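Local coordinates for protein peptidase, C14 family (Geobacter sulfurreducens PCA, PDB 3BIJ) that is uncharacterised but belongs to the caspase-like C14 peptidase family and may act as a cysteine-type endopeptidase, at residues A[129-134]-A[221-226]; A[164-169]-A[211-216]. All coordinates share one frame; numbering follows the deposited sequence.

Contact 1: A[129-134]-A[221-226]; sequences LVFSDS and GAFTGQ
The carboxylate of Asp-133 holds the first turn of helix 222-231 to the last part of strand 127-133, inside a caspase-like alpha-beta fold. Both bonds from Thr-224 end on one oxygen. Thr-224 OG1 donates to Asp-133 OD2 at 2.6 Å, on the anti side of the carboxylate and close to its plane. Thr-224 N donates to the same Asp-133 OD2 at 3.1 Å, from well above that plane (52° out of it). The hydroxyl can reach because OG1 lies beside the backbone N of its own residue (chi1 -56°). Asp-133 OD1 reaches the helix through a water, which donates to OD1 at 2.6 Å and accepts from Phe-223 N at 2.9 Å. The Phe-223 ring turns back along the strand. Asp-133 CB meets the Phe-223 ring at its edge, and Phe-223 CZ lies 3.9 Å from Phe-131 CD2, a contact edge against edge. Beyond this shell, Ile-205 of the neighbouring strand 201-206 touches both phenylalanines, and Ile-247 and Pro-257 also touch Phe-223. Asp-32 brings a second carboxylate close to that of Asp-133, and Asp-32 OD2 accepts a hydrogen bond from Gly-221 N, at the N-cap of the helix.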
loop_
_atom_site.group_PDB
_atom_site.type_symbol
_atom_site.label_atom_id
_atom_site.label_comp_id
_atom_site.label_asym_id
_atom_site.label_seq_id
_atom_site.Cartn_x
_atom_site.Cartn_y
_atom_site.Cartn_z
ATOM N N LEU A 129 29.143 27.738 -11.040
ATOM C CA LEU A 129 27.789 27.208 -10.924
ATOM C C LEU A 129 27.800 25.709 -11.187
ATOM O O LEU A 129 28.164 25.281 -12.277
ATOM C CB LEU A 129 26.879 27.901 -11.933
ATOM C CG LEU A 129 25.416 27.476 -11.952
ATOM C CD1 LEU A 129 24.750 27.853 -10.650
ATOM C CD2 LEU A 129 24.734 28.143 -13.134
ATOM N N VAL A 130 27.396 24.911 -10.198
ATOM C CA VAL A 130 27.396 23.448 -10.341
ATOM C C VAL A 130 26.012 22.796 -10.188
ATOM O O VAL A 130 25.320 23.024 -9.197
ATOM C CB VAL A 130 28.334 22.778 -9.287
ATOM C CG1 VAL A 130 28.366 21.285 -9.510
ATOM C CG2 VAL A 130 29.734 23.356 -9.358
ATOM N N PHE A 131 25.615 21.995 -11.173
ATOM C CA PHE A 131 24.349 21.272 -11.109
ATOM C C PHE A 131 24.697 19.791 -11.031
ATOM O O PHE A 131 25.384 19.262 -11.910
ATOM C CB PHE A 131 23.481 21.500 -12.351
ATOM C CG PHE A 131 22.860 22.859 -12.410
ATOM C CD1 PHE A 131 23.504 23.911 -13.058
ATOM C CD2 PHE A 131 21.643 23.102 -11.778
ATOM C CE1 PHE A 131 22.944 25.188 -13.072
ATOM C CE2 PHE A 131 21.074 24.372 -11.784
ATOM C CZ PHE A 131 21.727 25.423 -12.433
ATOM N N SER A 132 24.244 19.125 -9.976
ATOM C CA SER A 132 24.515 17.704 -9.828
ATOM C C SER A 132 23.205 16.946 -9.656
ATOM O O SER A 132 22.670 16.892 -8.553
ATOM C CB SER A 132 25.420 17.469 -8.615
ATOM O OG SER A 132 25.695 16.086 -8.421
ATOM N N ASP A 133 22.681 16.379 -10.745
ATOM C CA ASP A 133 21.430 15.618 -10.688
ATOM C C ASP A 133 21.831 14.190 -10.394
ATOM O O ASP A 133 21.733 13.304 -11.247
ATOM C CB ASP A 133 20.671 15.680 -12.018
ATOM C CG ASP A 133 19.264 15.112 -11.914
ATOM O OD1 ASP A 133 18.965 14.462 -10.888
ATOM O OD2 ASP A 133 18.462 15.308 -12.859
ATOM N N SER A 134 22.300 13.984 -9.173
ATOM C CA SER A 134 22.768 12.681 -8.731
ATOM C C SER A 134 22.500 12.546 -7.227
ATOM O O SER A 134 21.970 13.463 -6.602
ATOM C CB SER A 134 24.269 12.576 -9.020
ATOM O OG SER A 134 24.772 11.300 -8.710
ATOM N N GLY A 221 16.498 13.427 -15.699
ATOM C CA GLY A 221 16.342 13.274 -14.267
ATOM C C GLY A 221 15.114 13.991 -13.745
ATOM O O GLY A 221 14.611 14.918 -14.370
ATOM N N ALA A 222 14.615 13.560 -12.601
ATOM C CA ALA A 222 13.453 14.209 -12.033
ATOM C C ALA A 222 13.797 15.683 -11.823
ATOM O O ALA A 222 13.035 16.570 -12.203
ATOM C CB ALA A 222 13.080 13.551 -10.698
ATOM N N PHE A 223 14.952 15.937 -11.219
ATOM C CA PHE A 223 15.388 17.306 -10.961
ATOM C C PHE A 223 15.563 18.103 -12.267
ATOM O O PHE A 223 14.959 19.162 -12.457
ATOM C CB PHE A 223 16.705 17.305 -10.165
ATOM C CG PHE A 223 17.405 18.639 -10.147
ATOM C CD1 PHE A 223 16.726 19.804 -9.782
ATOM C CD2 PHE A 223 18.743 18.733 -10.504
ATOM C CE1 PHE A 223 17.378 21.045 -9.777
ATOM C CE2 PHE A 223 19.402 19.959 -10.505
ATOM C CZ PHE A 223 18.718 21.118 -10.140
ATOM N N THR A 224 16.385 17.582 -13.166
ATOM C CA THR A 224 16.637 18.260 -14.429
ATOM C C THR A 224 15.339 18.550 -15.195
ATOM O O THR A 224 15.160 19.633 -15.768
ATOM C CB THR A 224 17.589 17.430 -15.330
ATOM O OG1 THR A 224 18.809 17.170 -14.621
ATOM C CG2 THR A 224 17.903 18.186 -16.606
ATOM N N GLY A 225 14.434 17.584 -15.200
ATOM C CA GLY A 225 13.170 17.769 -15.889
ATOM C C GLY A 225 12.419 18.979 -15.367
ATOM O O GLY A 225 11.878 19.759 -16.147
ATOM N N GLN A 226 12.375 19.145 -14.048
ATOM C CA GLN A 226 11.681 20.286 -13.486
ATOM C C GLN A 226 12.487 21.565 -13.652
ATOM O O GLN A 226 11.921 22.664 -13.711
ATOM C CB GLN A 226 11.358 20.053 -12.019
ATOM C CG GLN A 226 10.358 18.946 -11.844
ATOM C CD GLN A 226 9.087 19.191 -12.624
ATOM O OE1 GLN A 226 8.528 18.274 -13.223
ATOM N NE2 GLN A 226 8.613 20.428 -12.616
HETATM O O HOH W 1 16.534 13.655 -10.399
#

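Contact 2: A[164-169]-A[211-216]; sequences YRAMPQ and NQLSQD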
loop_
_atom_site.group_PDB
_atom_site.type_symbol
_atom_site.label_atom_id
_atom_site.label_comp_id
_atom_site.label_asym_id
_atom_site.label_seq_id
_atom_site.Cartn_x
_atom_site.Cartn_y
_atom_site.Cartn_z
ATOM N N TYR A 164 17.227 5.075 -9.392
ATOM C CA TYR A 164 17.849 6.164 -8.674
ATOM C C TYR A 164 19.311 6.237 -9.108
ATOM O O TYR A 164 19.945 5.219 -9.368
ATOM C CB TYR A 164 17.726 5.910 -7.176
ATOM C CG TYR A 164 16.309 6.027 -6.651
ATOM C CD1 TYR A 164 15.700 7.278 -6.517
ATOM C CD2 TYR A 164 15.598 4.902 -6.237
ATOM C CE1 TYR A 164 14.423 7.409 -5.970
ATOM C CE2 TYR A 164 14.315 5.018 -5.688
ATOM C CZ TYR A 164 13.742 6.272 -5.555
ATOM O OH TYR A 164 12.511 6.422 -4.972
ATOM N N ARG A 165 19.840 7.451 -9.187
ATOM C CA ARG A 165 21.203 7.665 -9.630
ATOM C C ARG A 165 22.257 7.470 -8.552
ATOM O O ARG A 165 23.150 8.297 -8.369
ATOM C CB ARG A 165 21.295 9.051 -10.257
ATOM C CG ARG A 165 20.423 9.178 -11.502
ATOM C CD ARG A 165 20.523 10.549 -12.158
ATOM N NE ARG A 165 19.833 10.591 -13.440
ATOM C CZ ARG A 165 19.732 11.670 -14.204
ATOM N NH1 ARG A 165 19.082 11.593 -15.362
ATOM N NH2 ARG A 165 20.278 12.821 -13.807
ATOM N N ALA A 166 22.150 6.355 -7.841
ATOM C CA ALA A 166 23.108 6.037 -6.793
ATOM C C ALA A 166 23.608 4.617 -7.010
ATOM O O ALA A 166 22.825 3.699 -7.269
ATOM C CB ALA A 166 22.455 6.151 -5.428
HETATM N N MSE A 167 24.916 4.439 -6.900
HETATM C CA MSE A 167 25.496 3.125 -7.074
HETATM C C MSE A 167 25.120 2.287 -5.852
HETATM O O MSE A 167 25.206 2.760 -4.711
HETATM C CB MSE A 167 27.015 3.244 -7.220
HETATM C CG MSE A 167 27.754 1.924 -7.274
HETATM SE SE MSE A 167 29.662 2.169 -7.639
HETATM C CE MSE A 167 30.162 3.187 -6.042
ATOM N N PRO A 168 24.651 1.044 -6.072
ATOM C CA PRO A 168 24.281 0.201 -4.931
ATOM C C PRO A 168 25.483 -0.111 -4.046
ATOM O O PRO A 168 26.583 -0.350 -4.539
ATOM C CB PRO A 168 23.674 -1.032 -5.593
ATOM C CG PRO A 168 24.296 -1.045 -6.947
ATOM C CD PRO A 168 24.298 0.391 -7.343
ATOM N N GLN A 169 25.267 -0.102 -2.737
ATOM C CA GLN A 169 26.341 -0.345 -1.789
ATOM C C GLN A 169 27.154 -1.592 -2.074
ATOM O O GLN A 169 28.371 -1.600 -1.897
ATOM C CB GLN A 169 25.785 -0.409 -0.374
ATOM C CG GLN A 169 25.211 0.906 0.096
ATOM C CD GLN A 169 24.787 0.861 1.546
ATOM O OE1 GLN A 169 24.309 1.856 2.089
ATOM N NE2 GLN A 169 24.960 -0.298 2.186
ATOM N N ASN A 211 19.961 12.929 2.675
ATOM C CA ASN A 211 19.190 11.808 3.179
ATOM C C ASN A 211 18.187 11.347 2.133
ATOM O O ASN A 211 17.289 10.564 2.429
ATOM C CB ASN A 211 18.438 12.182 4.459
ATOM C CG ASN A 211 17.382 13.246 4.230
ATOM O OD1 ASN A 211 16.432 13.357 5.004
ATOM N ND2 ASN A 211 17.547 14.042 3.174
ATOM N N GLN A 212 18.322 11.841 0.907
ATOM C CA GLN A 212 17.392 11.438 -0.145
ATOM C C GLN A 212 18.129 10.810 -1.317
ATOM O O GLN A 212 19.350 10.690 -1.298
ATOM C CB GLN A 212 16.577 12.638 -0.633
ATOM C CG GLN A 212 15.732 13.293 0.442
ATOM C CD GLN A 212 15.062 14.537 -0.062
ATOM O OE1 GLN A 212 15.696 15.354 -0.728
ATOM N NE2 GLN A 212 13.774 14.698 0.246
ATOM N N LEU A 213 17.369 10.390 -2.322
ATOM C CA LEU A 213 17.938 9.792 -3.522
ATOM C C LEU A 213 17.371 10.546 -4.701
ATOM O O LEU A 213 16.255 11.066 -4.623
ATOM C CB LEU A 213 17.554 8.321 -3.643
ATOM C CG LEU A 213 18.237 7.318 -2.720
ATOM C CD1 LEU A 213 17.771 5.942 -3.116
ATOM C CD2 LEU A 213 19.762 7.418 -2.835
ATOM N N SER A 214 18.138 10.606 -5.788
ATOM C CA SER A 214 17.710 11.306 -7.001
ATOM C C SER A 214 17.162 10.332 -8.021
ATOM O O SER A 214 17.823 9.364 -8.389
ATOM C CB SER A 214 18.871 12.090 -7.615
ATOM O OG SER A 214 19.157 13.234 -6.844
ATOM N N GLN A 215 15.959 10.608 -8.496
ATOM C CA GLN A 215 15.315 9.727 -9.447
ATOM C C GLN A 215 15.745 9.928 -10.899
ATOM O O GLN A 215 15.886 11.053 -11.370
ATOM C CB GLN A 215 13.809 9.883 -9.313
ATOM C CG GLN A 215 13.047 8.744 -9.894
ATOM C CD GLN A 215 11.598 8.751 -9.464
ATOM O OE1 GLN A 215 11.290 8.660 -8.266
ATOM N NE2 GLN A 215 10.689 8.855 -10.441
ATOM N N ASP A 216 15.974 8.823 -11.595
ATOM C CA ASP A 216 16.364 8.861 -12.993
ATOM C C ASP A 216 15.112 8.639 -13.833
ATOM O O ASP A 216 14.597 7.524 -13.896
ATOM C CB ASP A 216 17.364 7.752 -13.297
ATOM C CG ASP A 216 17.680 7.644 -14.781
ATOM O OD1 ASP A 216 17.642 6.524 -15.335
ATOM O OD2 ASP A 216 17.976 8.683 -15.401
#
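Asp-216 OD2 is gripped by two nitrogens of the Arg-165 guanidinium. The firmer bond runs from Arg-165 NH1 to Asp-216 OD2 at 3.1 Å. It uses the anti lone pair of Asp-216 OD2, and the oxygen lies only 4° out of the guanidinium plane. Arg-165 NE adds a weak bond to the same Asp-216 OD2 at 3.3 Å. The carboxylate is thus met at the guanidinium edge, with the two planes turned 41° apart. The Arg-165 chain runs out extended from CG to NE, which carries its end past Asp-216 CB. Both charges have second partners: Asp-32 bridges to Arg-165 NH2, and Arg-163 to Asp-216 OD1. This network should fix the rotation of both groups. It places Arg-165 at the Asp-32 and Asp-133 carboxylates of the caspase-like fold, near Cys-135, the probable nucleophile.

The backbones meet as a short antiparallel bridge. Tyr-164 and Gln-215 form a non-hydrogen-bonded pair. Next to it, Arg-165 N donates to Ser-214 O at 2.9 Å with an N-H...O angle of 163°. Arg-165 is also the centre of an inverse gamma turn, which bends the chain away after the bridge. Leu-213 packs on Tyr-164. Leu-213 CD1 lies over one face of the Tyr-164 ring, 4.1 Å from its centroid and offset toward the rim, in a CH-pi contact. Leu-213 CB touches Tyr-164 CD1 at 3.6 Å. The other methyl, Leu-213 CD2, turns to Ala-166 CB at 3.9 Å.

Strands 163-164 and 215-216 make a small two-stranded sheet, separate from the main one. Backbone bonds with Gly-85 tie Arg-165 and Met-167, just past strand 163-164, to strand 76-89. Helix 169-178 starts at the last residue of segment 164-169, and helix 222-231 follows segment 211-216 after a short loop.

Overall arrangement
Contact 2 is nested within the loop closed by contact 1, and their centres lie about 13 Å apart. They touch directly. Ser-134 O and Ser-214 OG are 2.8 Å apart, and Ala-222 N lies 3.1 Å from Gln-215 O; both are probable hydrogen bonds. Arg-165 NH2 of contact 2 also bonds to Asp-133 O of contact 1. Ala-166 packs on Cys-135, which directly follows segment 129-134. In caspase-like peptidases the loop after this strand usually carries the nucleophile. The two contacts therefore probably border the active site. In metacaspases acidic residues line the S1 pocket for a basic side chain; Asp-32 and Asp-133 may correspond, with Arg-165 appearing to take that place here.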